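Local structure of RickCE (Rickettsia bellii, 5HAM) at residues A[12-16]-A[254-260]; A[30-35]-A[117-123]; A[200-205]-A[228-234]. The protein is a Rickettsia effector protease of the CE clan that probably acts as a deubiquitinase, this chain being a fragment that includes its catalytic domain. One frame throughout, in Å; residues are numbered along the deposited sequence.

Contact 1. Residues A[12-16]-A[254-260]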
ATOM      1  N   ASN A  12       4.391   6.401  -8.372  1.00 30.65           N
ATOM      2  CA  ASN A  12       5.013   6.837  -9.594  1.00 34.82           C
ATOM      3  C   ASN A  12       6.530   6.798  -9.486  1.00 34.20           C
ATOM      4  O   ASN A  12       7.203   6.272 -10.365  1.00 33.94           O
ATOM      5  CB  ASN A  12       4.523   8.238  -9.950  1.00 45.07           C
ATOM      6  CG  ASN A  12       4.881   8.626 -11.347  1.00 58.94           C
ATOM      7  OD1 ASN A  12       5.486   9.673 -11.578  1.00 64.64           O
ATOM      8  ND2 ASN A  12       4.532   7.769 -12.302  1.00 64.49           N
ATOM      9  N   GLU A  13       7.062   7.327  -8.391  1.00 34.33           N
ATOM     10  CA  GLU A  13       8.501   7.303  -8.167  1.00 36.08           C
ATOM     11  C   GLU A  13       8.998   5.900  -7.922  1.00 30.61           C
ATOM     12  O   GLU A  13      10.037   5.504  -8.444  1.00 31.31           O
ATOM     13  CB  GLU A  13       8.886   8.156  -6.966  1.00 38.47           C
ATOM     14  CG  GLU A  13       8.912   9.626  -7.250  1.00 46.18           C
ATOM     15  CD  GLU A  13       7.608  10.300  -6.927  1.00 49.16           C
ATOM     16  OE1 GLU A  13       6.671   9.618  -6.448  1.00 50.04           O
ATOM     17  OE2 GLU A  13       7.531  11.525  -7.150  1.00 56.15           O
ATOM     18  N   ILE A  14       8.273   5.164  -7.095  1.00 25.39           N
ATOM     19  CA  ILE A  14       8.692   3.819  -6.739  1.00 27.52           C
ATOM     20  C   ILE A  14       8.847   2.982  -8.015  1.00 31.13           C
ATOM     21  O   ILE A  14       9.865   2.335  -8.228  1.00 33.80           O
ATOM     22  CB  ILE A  14       7.695   3.196  -5.757  1.00 24.98           C
ATOM     23  CG1 ILE A  14       7.829   3.887  -4.400  1.00 28.19           C
ATOM     24  CG2 ILE A  14       7.927   1.705  -5.610  1.00 25.85           C
ATOM     25  CD1 ILE A  14       6.763   3.488  -3.414  1.00 23.04           C
ATOM     26  N   THR A  15       7.842   3.064  -8.876  1.00 28.98           N
ATOM     27  CA  THR A  15       7.818   2.357 -10.151  1.00 31.46           C
ATOM     28  C   THR A  15       8.975   2.769 -11.061  1.00 34.62           C
ATOM     29  O   THR A  15       9.643   1.916 -11.625  1.00 36.22           O
ATOM     30  CB  THR A  15       6.444   2.556 -10.843  1.00 27.34           C
ATOM     31  OG1 THR A  15       5.450   1.847 -10.093  1.00 35.98           O
ATOM     32  CG2 THR A  15       6.448   2.009 -12.223  1.00 34.94           C
ATOM     33  N   HIS A  16       9.228   4.069 -11.177  1.00 37.20           N
ATOM     34  CA  HIS A  16      10.333   4.565 -12.009  1.00 41.89           C
ATOM     35  C   HIS A  16      11.699   4.169 -11.468  1.00 35.45           C
ATOM     36  O   HIS A  16      12.580   3.739 -12.214  1.00 32.36           O
ATOM     37  CB  HIS A  16      10.297   6.091 -12.122  1.00 52.36           C
ATOM     38  CG  HIS A  16       9.078   6.619 -12.802  1.00 65.07           C
ATOM     39  ND1 HIS A  16       8.715   7.949 -12.764  1.00 67.47           N
ATOM     40  CD2 HIS A  16       8.126   5.990 -13.534  1.00 68.79           C
ATOM     41  CE1 HIS A  16       7.597   8.116 -13.443  1.00 69.44           C
ATOM     42  NE2 HIS A  16       7.216   6.947 -13.915  1.00 69.64           N
ATOM     43  N   MET A 254      13.829  11.985 -15.068  1.00 85.09           N
ATOM     44  CA  MET A 254      12.579  12.646 -14.678  1.00 86.71           C
ATOM     45  C   MET A 254      12.740  13.642 -13.529  1.00 86.35           C
ATOM     46  O   MET A 254      12.627  13.280 -12.351  1.00 78.32           O
ATOM     47  CB  MET A 254      11.537  11.603 -14.282  1.00 88.63           C
ATOM     48  CG  MET A 254      11.908  10.189 -14.674  1.00 88.17           C
ATOM     49  SD  MET A 254      10.469   9.186 -15.077  1.00 93.40           S
ATOM     50  CE  MET A 254      11.273   7.615 -15.358  1.00 34.45           C
ATOM     51  N   PHE A 255      12.965  14.900 -13.896  1.00 90.60           N
ATOM     52  CA  PHE A 255      13.284  15.974 -12.955  1.00 85.76           C
ATOM     53  C   PHE A 255      12.224  16.234 -11.877  1.00 79.59           C
ATOM     54  O   PHE A 255      12.565  16.429 -10.708  1.00 71.79           O
ATOM     55  CB  PHE A 255      13.584  17.273 -13.723  1.00 82.41           C
ATOM     56  N   LYS A 256      10.951  16.245 -12.268  1.00 83.63           N
ATOM     57  CA  LYS A 256       9.857  16.636 -11.367  1.00 77.68           C
ATOM     58  C   LYS A 256       9.721  15.709 -10.158  1.00 73.65           C
ATOM     59  O   LYS A 256       9.233  16.110  -9.102  1.00 70.86           O
ATOM     60  CB  LYS A 256       8.528  16.718 -12.128  1.00 72.40           C
ATOM     61  N   GLN A 257      10.174  14.473 -10.320  1.00 75.87           N
ATOM     62  CA  GLN A 257      10.063  13.464  -9.276  1.00 75.28           C
ATOM     63  C   GLN A 257      11.266  13.506  -8.334  1.00 73.07           C
ATOM     64  O   GLN A 257      11.176  13.101  -7.173  1.00 72.03           O
ATOM     65  CB  GLN A 257       9.897  12.097  -9.923  1.00 75.60           C
ATOM     66  CG  GLN A 257       9.049  12.188 -11.175  1.00 78.81           C
ATOM     67  CD  GLN A 257       8.391  10.889 -11.526  1.00 84.36           C
ATOM     68  OE1 GLN A 257       8.886   9.821 -11.176  1.00 84.41           O
ATOM     69  NE2 GLN A 257       7.258  10.966 -12.219  1.00 87.97           N
ATOM     70  N   ASP A 258      12.385  14.010  -8.842  1.00 70.57           N
ATOM     71  CA  ASP A 258      13.510  14.374  -7.991  1.00 67.23           C
ATOM     72  C   ASP A 258      13.118  15.527  -7.049  1.00 64.92           C
ATOM     73  O   ASP A 258      13.363  15.464  -5.845  1.00 61.93           O
ATOM     74  CB  ASP A 258      14.727  14.756  -8.841  1.00 61.74           C
ATOM     75  N   ALA A 259      12.500  16.568  -7.604  1.00 64.96           N
ATOM     76  CA  ALA A 259      12.052  17.716  -6.812  1.00 71.03           C
ATOM     77  C   ALA A 259      11.023  17.317  -5.750  1.00 74.40           C
ATOM     78  O   ALA A 259      11.041  17.847  -4.635  1.00 75.59           O
ATOM     79  CB  ALA A 259      11.493  18.827  -7.719  1.00 67.62           C
ATOM     80  N   GLN A 260      10.128  16.392  -6.106  1.00 74.61           N
ATOM     81  CA  GLN A 260       9.162  15.841  -5.156  1.00 70.58           C
ATOM     82  C   GLN A 260       9.885  15.210  -3.972  1.00 71.60           C
ATOM     83  O   GLN A 260       9.677  15.626  -2.834  1.00 70.06           O
ATOM     84  CB  GLN A 260       8.233  14.817  -5.825  1.00 66.06           C
ATOM     85  CG  GLN A 260       7.678  13.735  -4.870  1.00 62.40           C
ATOM     86  CD  GLN A 260       6.187  13.865  -4.575  1.00 58.13           C
ATOM     87  OE1 GLN A 260       5.552  14.878  -4.882  1.00 63.45           O
ATOM     88  NE2 GLN A 260       5.625  12.830  -3.980  1.00 50.21           N
TER
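H16 and Q257 meet where two helices, 11-20 and 255-262, cross near the surface of this CE-clan protease. The short segments stand at 119° to each other and their axes come no closer than 10.8 Å, so side chains span the gap.

The polar part turns on the Q257 amide. OE1 sits at the edge of the H16 imidazole, near its plane, and is modelled as accepting a bent hydrogen bond from H16 ND1 (2.5 Å, 136° at the hydrogen). The same amide lies too close to N12, so its placement, and with it this very short length, is doubtful.

M254 supplies a sulfur-aromatic and CH-pi contact over one face of the same ring: SD lies 3.6 Å and CE 3.8 Å from the H16 centroid. The carbonyl oxygen N12 O, one helical turn back, occupies the opposite face, 3.1 Å above the H16 ring plane, so the imidazole is sandwiched.

Beyond this, E13 makes van der Waals contact. A bend at chi2 swings its carboxylate toward the helix 255-262 side, while OE1 is held by the T10 hydroxyl. E13 OE2 rests 3.7 Å from Q257 CB and only 3.2 Å from Q260 CG.

Contact 2. Residues A[30-35]-A[117-123]; sequences QPAITF and NEDILNR
I33 and N117 bring the two backbones closest, CA to CA 5.2 Å, and the segments then run in opposite directions until Q30 stands beside I120.

N117 carries the polar half by pairing its amide with both backbone groups of T34. N117 OD1 accepts from T34 N at 3.1 Å, the donor tilted 33° from the plane of the side-chain carbonyl. N117 ND2 donates to T34 O at 2.8 Å in a nearly straight bond (172°); the oxygen lies in the asparagine amide plane, although ND2 stands above the plane of the T34 carbonyl. Two bonds of opposite sense fix which end of the amide is which. A water adds a second donor to N117 OD1 and also bonds T34 OG1, whose hydroxyl is bonded in turn to Q113.

I120 carries the apolar half. Its CG2 packs 3.9 Å from I33 CG1, the two side chains passing antiparallel, and its CG1 meets P31 CG at 4.0 Å. I120 CD1 ends 3.5 Å from A32 O. Farther along, Q30 crosses R123 at about a right angle, OE1 against the CG methylene.

I33 and F35 bond to strand 135-141, whereas the N117 amide pins the helix to the backbone of T34: helix 96-130 packs along strand 27-34, one of the two outermost strands of the mixed five-stranded sheet.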
ATOM      1  N   GLN A  30       5.861  -4.843 -11.174  1.00 28.60           N
ATOM      2  CA  GLN A  30       4.403  -4.836 -11.219  1.00 23.29           C
ATOM      3  C   GLN A  30       3.845  -3.512 -10.728  1.00 26.20           C
ATOM      4  O   GLN A  30       4.522  -2.774 -10.020  1.00 28.11           O
ATOM      5  CB  GLN A  30       3.847  -5.980 -10.362  1.00 18.11           C
ATOM      6  CG  GLN A  30       4.206  -7.349 -10.891  1.00 21.77           C
ATOM      7  CD  GLN A  30       3.670  -7.561 -12.292  1.00 25.53           C
ATOM      8  OE1 GLN A  30       2.532  -7.211 -12.586  1.00 26.73           O
ATOM      9  NE2 GLN A  30       4.495  -8.115 -13.168  1.00 29.94           N
ATOM     10  N   PRO A  31       2.604  -3.196 -11.112  1.00 28.24           N
ATOM     11  CA  PRO A  31       1.906  -2.077 -10.473  1.00 22.17           C
ATOM     12  C   PRO A  31       1.623  -2.403  -9.009  1.00 22.72           C
ATOM     13  O   PRO A  31       1.596  -3.574  -8.646  1.00 21.60           O
ATOM     14  CB  PRO A  31       0.606  -1.969 -11.274  1.00 23.61           C
ATOM     15  CG  PRO A  31       0.479  -3.253 -12.008  1.00 26.13           C
ATOM     16  CD  PRO A  31       1.858  -3.736 -12.260  1.00 26.46           C
ATOM     17  N   ALA A  32       1.436  -1.385  -8.179  1.00 16.32           N
ATOM     18  CA  ALA A  32       1.247  -1.612  -6.750  1.00 19.63           C
ATOM     19  C   ALA A  32      -0.002  -2.388  -6.397  1.00 20.92           C
ATOM     20  O   ALA A  32      -1.077  -2.142  -6.938  1.00 28.04           O
ATOM     21  CB  ALA A  32       1.257  -0.284  -5.986  1.00 17.04           C
ATOM     22  N   ILE A  33       0.154  -3.326  -5.475  1.00 21.66           N
ATOM     23  CA  ILE A  33      -0.974  -3.863  -4.751  1.00 24.45           C
ATOM     24  C   ILE A  33      -1.291  -2.886  -3.628  1.00 26.38           C
ATOM     25  O   ILE A  33      -0.398  -2.460  -2.903  1.00 27.05           O
ATOM     26  CB  ILE A  33      -0.644  -5.221  -4.167  1.00 25.26           C
ATOM     27  CG1 ILE A  33      -0.766  -6.298  -5.255  1.00 24.70           C
ATOM     28  CG2 ILE A  33      -1.558  -5.536  -2.968  1.00 18.06           C
ATOM     29  CD1 ILE A  33      -0.197  -7.647  -4.822  1.00 19.32           C
ATOM     30  N   THR A  34      -2.554  -2.505  -3.503  1.00 22.57           N
ATOM     31  CA  THR A  34      -2.949  -1.523  -2.497  1.00 21.78           C
ATOM     32  C   THR A  34      -4.077  -2.037  -1.608  1.00 23.89           C
ATOM     33  O   THR A  34      -5.056  -2.622  -2.074  1.00 21.45           O
ATOM     34  CB  THR A  34      -3.372  -0.170  -3.134  1.00 24.83           C
ATOM     35  OG1 THR A  34      -4.557  -0.352  -3.905  1.00 27.81           O
ATOM     36  CG2 THR A  34      -2.286   0.353  -4.068  1.00 25.06           C
ATOM     37  N   PHE A  35      -3.924  -1.830  -0.313  1.00 25.34           N
ATOM     38  CA  PHE A  35      -4.961  -2.198   0.624  1.00 21.87           C
ATOM     39  C   PHE A  35      -5.502  -0.948   1.275  1.00 27.54           C
ATOM     40  O   PHE A  35      -4.756   0.011   1.536  1.00 32.17           O
ATOM     41  CB  PHE A  35      -4.400  -3.073   1.733  1.00 25.76           C
ATOM     42  CG  PHE A  35      -3.889  -4.401   1.274  1.00 32.34           C
ATOM     43  CD1 PHE A  35      -4.771  -5.410   0.919  1.00 26.01           C
ATOM     44  CD2 PHE A  35      -2.530  -4.662   1.245  1.00 28.74           C
ATOM     45  CE1 PHE A  35      -4.308  -6.642   0.518  1.00 20.47           C
ATOM     46  CE2 PHE A  35      -2.065  -5.894   0.843  1.00 29.66           C
ATOM     47  CZ  PHE A  35      -2.956  -6.885   0.473  1.00 27.74           C
ATOM     48  N   ASN A 117      -5.843  -6.459  -7.241  1.00 24.37           N
ATOM     49  CA  ASN A 117      -4.779  -6.988  -6.380  1.00 23.80           C
ATOM     50  C   ASN A 117      -4.484  -8.449  -6.692  1.00 28.37           C
ATOM     51  O   ASN A 117      -3.334  -8.833  -6.829  1.00 34.81           O
ATOM     52  CB  ASN A 117      -5.100  -6.831  -4.888  1.00 24.16           C
ATOM     53  CG  ASN A 117      -4.949  -5.391  -4.394  1.00 22.53           C
ATOM     54  OD1 ASN A 117      -4.328  -4.560  -5.044  1.00 24.95           O
ATOM     55  ND2 ASN A 117      -5.501  -5.107  -3.226  1.00 23.98           N
ATOM     56  N   GLU A 118      -5.519  -9.269  -6.818  1.00 29.23           N
ATOM     57  CA  GLU A 118      -5.304 -10.649  -7.256  1.00 31.33           C
ATOM     58  C   GLU A 118      -4.657 -10.750  -8.647  1.00 25.96           C
ATOM     59  O   GLU A 118      -3.764 -11.566  -8.864  1.00 29.14           O
ATOM     60  CB  GLU A 118      -6.606 -11.442  -7.241  1.00 36.30           C
ATOM     61  CG  GLU A 118      -7.131 -11.729  -5.868  1.00 48.43           C
ATOM     62  CD  GLU A 118      -8.470 -12.416  -5.914  1.00 59.79           C
ATOM     63  OE1 GLU A 118      -9.000 -12.586  -7.028  1.00 64.16           O
ATOM     64  OE2 GLU A 118      -8.996 -12.781  -4.844  1.00 66.21           O
ATOM     65  N   ASP A 119      -5.105  -9.926  -9.588  1.00 25.83           N
ATOM     66  CA  ASP A 119      -4.535  -9.967 -10.932  1.00 23.89           C
ATOM     67  C   ASP A 119      -3.045  -9.635 -10.962  1.00 23.73           C
ATOM     68  O   ASP A 119      -2.284 -10.225 -11.727  1.00 28.30           O
ATOM     69  CB  ASP A 119      -5.335  -9.090 -11.894  1.00 29.21           C
ATOM     70  CG  ASP A 119      -6.744  -9.615 -12.109  1.00 41.82           C
ATOM     71  OD1 ASP A 119      -6.954 -10.845 -11.980  1.00 46.50           O
ATOM     72  OD2 ASP A 119      -7.644  -8.808 -12.404  1.00 40.81           O
ATOM     73  N   ILE A 120      -2.615  -8.721 -10.103  1.00 27.58           N
ATOM     74  CA  ILE A 120      -1.204  -8.367 -10.030  1.00 18.99           C
ATOM     75  C   ILE A 120      -0.375  -9.525  -9.486  1.00 27.31           C
ATOM     76  O   ILE A 120       0.676  -9.860 -10.027  1.00 28.89           O
ATOM     77  CB  ILE A 120      -1.018  -7.110  -9.192  1.00 21.98           C
ATOM     78  CG1 ILE A 120      -1.672  -5.917  -9.906  1.00 18.16           C
ATOM     79  CG2 ILE A 120       0.450  -6.860  -8.931  1.00 23.68           C
ATOM     80  CD1 ILE A 120      -2.068  -4.781  -8.978  1.00 17.28           C
ATOM     81  N   LEU A 121      -0.863 -10.163  -8.434  1.00 24.51           N
ATOM     82  CA  LEU A 121      -0.201 -11.344  -7.920  1.00 26.48           C
ATOM     83  C   LEU A 121      -0.129 -12.448  -8.965  1.00 31.49           C
ATOM     84  O   LEU A 121       0.903 -13.104  -9.122  1.00 28.15           O
ATOM     85  CB  LEU A 121      -0.948 -11.864  -6.710  1.00 30.98           C
ATOM     86  CG  LEU A 121      -0.159 -11.876  -5.410  1.00 34.33           C
ATOM     87  CD1 LEU A 121      -0.948 -12.647  -4.342  1.00 33.48           C
ATOM     88  CD2 LEU A 121       1.242 -12.459  -5.653  1.00 31.58           C
ATOM     89  N   ASN A 122      -1.230 -12.668  -9.674  1.00 30.78           N
ATOM     90  CA  ASN A 122      -1.234 -13.672 -10.737  1.00 31.88           C
ATOM     91  C   ASN A 122      -0.325 -13.344 -11.927  1.00 32.14           C
ATOM     92  O   ASN A 122       0.360 -14.227 -12.444  1.00 37.00           O
ATOM     93  CB  ASN A 122      -2.653 -13.961 -11.220  1.00 30.42           C
ATOM     94  CG  ASN A 122      -3.335 -15.024 -10.387  1.00 35.62           C
ATOM     95  OD1 ASN A 122      -2.693 -15.983  -9.947  1.00 36.29           O
ATOM     96  ND2 ASN A 122      -4.639 -14.857 -10.151  1.00 36.10           N
ATOM     97  N   ARG A 123      -0.328 -12.084 -12.358  1.00 29.48           N
ATOM     98  CA  ARG A 123       0.543 -11.645 -13.440  1.00 30.52           C
ATOM     99  C   ARG A 123       2.010 -11.833 -13.038  1.00 31.57           C
ATOM    100  O   ARG A 123       2.818 -12.310 -13.826  1.00 30.64           O
ATOM    101  CB  ARG A 123       0.264 -10.186 -13.810  1.00 39.49           C
ATOM    102  CG  ARG A 123       1.135  -9.653 -14.945  1.00 59.40           C
ATOM    103  CD  ARG A 123       1.037 -10.551 -16.189  1.00 73.48           C
ATOM    104  NE  ARG A 123       1.892 -10.115 -17.293  1.00 78.32           N
ATOM    105  CZ  ARG A 123       2.087 -10.818 -18.404  1.00 89.24           C
ATOM    106  NH1 ARG A 123       1.491 -11.994 -18.557  1.00 95.56           N
ATOM    107  NH2 ARG A 123       2.878 -10.355 -19.363  1.00 91.38           N
TER
HETATM  108  O   HOH W   1      -5.021  -2.216  -6.183  1.00 37.75           O

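Contact 3. Residues A[200-205]-A[228-234]; sequences EQTKQQ and ILSTEES
I228 pushes its CD1 methyl against T202, the two side chains meeting tip to tip, with T202 OG1 3.7 Å from that methyl. The beta carbon of E200 also touches it, so the end of I228 lies against both residues of the loop that follows strand 196-199, within the RickCE-like catalytic domain. With CG1 flanked by its own N and C (chi1 67°), I228 extends its chain directly toward this loop. The T202 hydroxyl is already engaged, donating to E200 O, while its CG2 methyl turns to the backbone at T231 N.

Q204 forms the central polar link. Its extended chain delivers NE2 to L229 O at 2.9 Å, with 173° at the hydrogen; the bond lies in the carbonyl plane on a lone pair, and the oxygen is close to the amide plane of Q204. N218 on helix 211-223 binds Q204 OE1, so the amide is gripped at both ends. T231 OG1 donates to K203 O at 2.7 Å, again on a lone pair in the carbonyl plane. Close by, the beta carbon of S234 packs 3.2 Å from Q204 O.

On the far side, S230 and E233 form a capping box at the start of the short, weakly bonded helix 231-234: S230 OG accepts from E233 N at 3.1 Å, and S230 N gives to E233 OE1 at 2.9 Å. S234 OG donates to S230 O and also lies against Q204 CG.

Waters complete the seam. One joins E200 OE2 to I228 N; another donates to both Q204 O and T231 O. The direct bonds thus run from neutral side-chain donors to main-chain carbonyls, which is consistent with the contact holding together, without a direct salt bridge, the paths of a loop and the lead-in to a short helix.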
ATOM      1  N   GLU A 200      11.346 -10.889   5.774  1.00 23.46           N
ATOM      2  CA  GLU A 200      12.678 -10.441   6.168  1.00 23.94           C
ATOM      3  C   GLU A 200      12.614  -9.792   7.524  1.00 26.06           C
ATOM      4  O   GLU A 200      13.630  -9.722   8.232  1.00 20.51           O
ATOM      5  CB  GLU A 200      13.245  -9.438   5.162  1.00 22.85           C
ATOM      6  CG  GLU A 200      13.425  -9.998   3.762  1.00 30.92           C
ATOM      7  CD  GLU A 200      14.645 -10.897   3.645  1.00 42.73           C
ATOM      8  OE1 GLU A 200      14.477 -12.096   3.337  1.00 50.96           O
ATOM      9  OE2 GLU A 200      15.773 -10.408   3.860  1.00 44.56           O
ATOM     10  N   GLN A 201      11.400  -9.351   7.866  1.00 26.96           N
ATOM     11  CA  GLN A 201      11.102  -8.544   9.057  1.00 30.91           C
ATOM     12  C   GLN A 201      12.287  -7.724   9.545  1.00 29.72           C
ATOM     13  O   GLN A 201      12.802  -7.924  10.649  1.00 24.07           O
ATOM     14  CB  GLN A 201      10.468  -9.366  10.199  1.00 25.52           C
ATOM     15  CG  GLN A 201      10.776 -10.838  10.199  1.00 33.06           C
ATOM     16  CD  GLN A 201      10.059 -11.579  11.325  1.00 41.22           C
ATOM     17  OE1 GLN A 201       9.519 -10.962  12.242  1.00 52.95           O
ATOM     18  NE2 GLN A 201      10.048 -12.901  11.257  1.00 30.16           N
ATOM     19  N   THR A 202      12.746  -6.814   8.702  1.00 26.85           N
ATOM     20  CA  THR A 202      13.918  -6.045   9.068  1.00 24.42           C
ATOM     21  C   THR A 202      13.523  -4.604   9.256  1.00 25.37           C
ATOM     22  O   THR A 202      13.255  -3.899   8.284  1.00 25.72           O
ATOM     23  CB  THR A 202      14.987  -6.131   7.998  1.00 25.50           C
ATOM     24  OG1 THR A 202      15.261  -7.505   7.734  1.00 28.00           O
ATOM     25  CG2 THR A 202      16.261  -5.418   8.451  1.00 21.58           C
ATOM     26  N   LYS A 203      13.458  -4.181  10.512  1.00 22.46           N
ATOM     27  CA  LYS A 203      13.158  -2.801  10.806  1.00 30.07           C
ATOM     28  C   LYS A 203      14.310  -1.981  10.263  1.00 29.82           C
ATOM     29  O   LYS A 203      15.474  -2.253  10.572  1.00 27.24           O
ATOM     30  CB  LYS A 203      13.007  -2.575  12.315  1.00 23.41           C
ATOM     31  CG  LYS A 203      12.799  -1.119  12.677  1.00 40.15           C
ATOM     32  CD  LYS A 203      13.046  -0.846  14.158  1.00 54.05           C
ATOM     33  CE  LYS A 203      11.780  -0.358  14.868  1.00 63.45           C
ATOM     34  NZ  LYS A 203      12.043   0.133  16.271  1.00 73.76           N
ATOM     35  N   GLN A 204      13.992  -0.987   9.446  1.00 26.96           N
ATOM     36  CA  GLN A 204      15.036  -0.167   8.851  1.00 27.09           C
ATOM     37  C   GLN A 204      14.970   1.277   9.315  1.00 26.44           C
ATOM     38  O   GLN A 204      15.969   1.840   9.750  1.00 30.26           O
ATOM     39  CB  GLN A 204      15.013  -0.282   7.325  1.00 21.19           C
ATOM     40  CG  GLN A 204      15.509  -1.619   6.887  1.00 20.82           C
ATOM     41  CD  GLN A 204      15.177  -1.948   5.449  1.00 31.43           C
ATOM     42  OE1 GLN A 204      14.094  -1.618   4.955  1.00 24.54           O
ATOM     43  NE2 GLN A 204      16.112  -2.608   4.764  1.00 25.87           N
ATOM     44  N   GLN A 205      13.787   1.867   9.245  1.00 29.04           N
ATOM     45  CA  GLN A 205      13.604   3.232   9.719  1.00 25.26           C
ATOM     46  C   GLN A 205      12.155   3.423  10.106  1.00 26.55           C
ATOM     47  O   GLN A 205      11.255   2.978   9.392  1.00 31.58           O
ATOM     48  CB  GLN A 205      14.013   4.236   8.638  1.00 33.19           C
ATOM     49  CG  GLN A 205      13.903   5.688   9.088  1.00 47.25           C
ATOM     50  CD  GLN A 205      14.730   6.618   8.238  1.00 59.34           C
ATOM     51  OE1 GLN A 205      15.702   6.203   7.611  1.00 62.54           O
ATOM     52  NE2 GLN A 205      14.347   7.889   8.202  1.00 68.19           N
ATOM     53  N   ILE A 228      19.257  -7.312   1.967  1.00 20.32           N
ATOM     54  CA  ILE A 228      18.801  -5.943   2.175  1.00 22.64           C
ATOM     55  C   ILE A 228      19.612  -5.268   3.281  1.00 27.90           C
ATOM     56  O   ILE A 228      20.389  -5.929   3.977  1.00 27.36           O
ATOM     57  CB  ILE A 228      17.296  -5.894   2.511  1.00 24.95           C
ATOM     58  CG1 ILE A 228      17.012  -6.531   3.868  1.00 19.34           C
ATOM     59  CG2 ILE A 228      16.479  -6.588   1.427  1.00 18.32           C
ATOM     60  CD1 ILE A 228      15.544  -6.412   4.262  1.00 18.75           C
ATOM     61  N   LEU A 229      19.447  -3.956   3.426  1.00 25.36           N
ATOM     62  CA  LEU A 229      20.168  -3.207   4.447  1.00 29.86           C
ATOM     63  C   LEU A 229      19.689  -3.615   5.830  1.00 25.75           C
ATOM     64  O   LEU A 229      18.510  -3.530   6.117  1.00 23.28           O
ATOM     65  CB  LEU A 229      19.957  -1.705   4.253  1.00 29.54           C
ATOM     66  CG  LEU A 229      20.572  -1.076   3.005  1.00 29.54           C
ATOM     67  CD1 LEU A 229      19.878   0.241   2.683  1.00 23.35           C
ATOM     68  CD2 LEU A 229      22.050  -0.867   3.252  1.00 31.09           C
ATOM     69  N   SER A 230      20.605  -4.051   6.683  1.00 23.47           N
ATOM     70  CA  SER A 230      20.209  -4.520   7.999  1.00 23.93           C
ATOM     71  C   SER A 230      19.721  -3.362   8.847  1.00 31.55           C
ATOM     72  O   SER A 230      19.824  -2.190   8.446  1.00 24.64           O
ATOM     73  CB  SER A 230      21.382  -5.181   8.699  1.00 25.16           C
ATOM     74  OG  SER A 230      22.328  -4.202   9.051  1.00 26.42           O
ATOM     75  N   THR A 231      19.185  -3.691  10.021  1.00 27.01           N
ATOM     76  CA  THR A 231      18.755  -2.665  10.960  1.00 25.76           C
ATOM     77  C   THR A 231      19.948  -1.773  11.277  1.00 29.62           C
ATOM     78  O   THR A 231      19.840  -0.553  11.263  1.00 27.63           O
ATOM     79  CB  THR A 231      18.153  -3.259  12.251  1.00 28.74           C
ATOM     80  OG1 THR A 231      16.981  -4.026  11.932  1.00 26.45           O
ATOM     81  CG2 THR A 231      17.746  -2.141  13.191  1.00 28.19           C
ATOM     82  N   GLU A 232      21.101  -2.400  11.494  1.00 36.97           N
ATOM     83  CA  GLU A 232      22.328  -1.685  11.829  1.00 42.83           C
ATOM     84  C   GLU A 232      22.767  -0.680  10.751  1.00 40.22           C
ATOM     85  O   GLU A 232      22.976   0.500  11.041  1.00 42.00           O
ATOM     86  CB  GLU A 232      23.444  -2.690  12.140  1.00 46.46           C
ATOM     87  CG  GLU A 232      24.618  -2.134  12.928  1.00 63.62           C
ATOM     88  CD  GLU A 232      24.268  -1.749  14.368  1.00 72.92           C
ATOM     89  OE1 GLU A 232      23.074  -1.805  14.755  1.00 74.44           O
ATOM     90  OE2 GLU A 232      25.205  -1.392  15.118  1.00 73.94           O
ATOM     91  N   GLU A 233      22.881  -1.142   9.510  1.00 38.99           N
ATOM     92  CA  GLU A 233      23.257  -0.269   8.392  1.00 37.34           C
ATOM     93  C   GLU A 233      22.205   0.787   8.055  1.00 40.01           C
ATOM     94  O   GLU A 233      22.485   1.747   7.347  1.00 45.20           O
ATOM     95  CB  GLU A 233      23.534  -1.095   7.136  1.00 28.10           C
ATOM     96  CG  GLU A 233      24.560  -2.198   7.322  1.00 27.85           C
ATOM     97  CD  GLU A 233      24.444  -3.293   6.254  1.00 49.39           C
ATOM     98  OE1 GLU A 233      23.303  -3.606   5.817  1.00 41.50           O
ATOM     99  OE2 GLU A 233      25.497  -3.841   5.858  1.00 48.09           O
ATOM    100  N   SER A 234      20.987   0.604   8.540  1.00 40.47           N
ATOM    101  CA  SER A 234      19.907   1.489   8.145  1.00 32.48           C
ATOM    102  C   SER A 234      19.844   2.705   9.034  1.00 38.89           C
ATOM    103  O   SER A 234      19.223   3.699   8.682  1.00 40.71           O
ATOM    104  CB  SER A 234      18.587   0.750   8.167  1.00 27.50           C
ATOM    105  OG  SER A 234      18.529  -0.146   7.080  1.00 37.11           O
TER
HETATM  106  O   HOH W   2      17.946  -9.641   2.727  1.00 34.32           O
HETATM  107  O   HOH W   3      17.565   1.029  11.539  1.00 39.50           O
HETATM  108  O   HOH W   4      18.154   5.901   7.929  1.00 33.86           O

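In the fold
From the N terminus, helix 11-20 comes first and opens contact 1, which closes only at helix 255-262, near the C-terminal end; contacts 2 and 3 both fall within that span. Strand 27-34 follows directly and opens contact 2, closed by helix 96-130 after 81 residues that are mostly helical and include no strand. Once that loop is shut, the chain lays down the other four strands of the sheet. Contact 3 then joins the loop after strand 196-199 to helix 231-234, enclosing helix 211-223. Contacts 2 and 3 are therefore in series, contact 2 on one outermost strand, contact 3 just beyond the other, their centres 25 Å apart. Contacts 1 and 2 approach to about 5 Å between nearest atoms without touching.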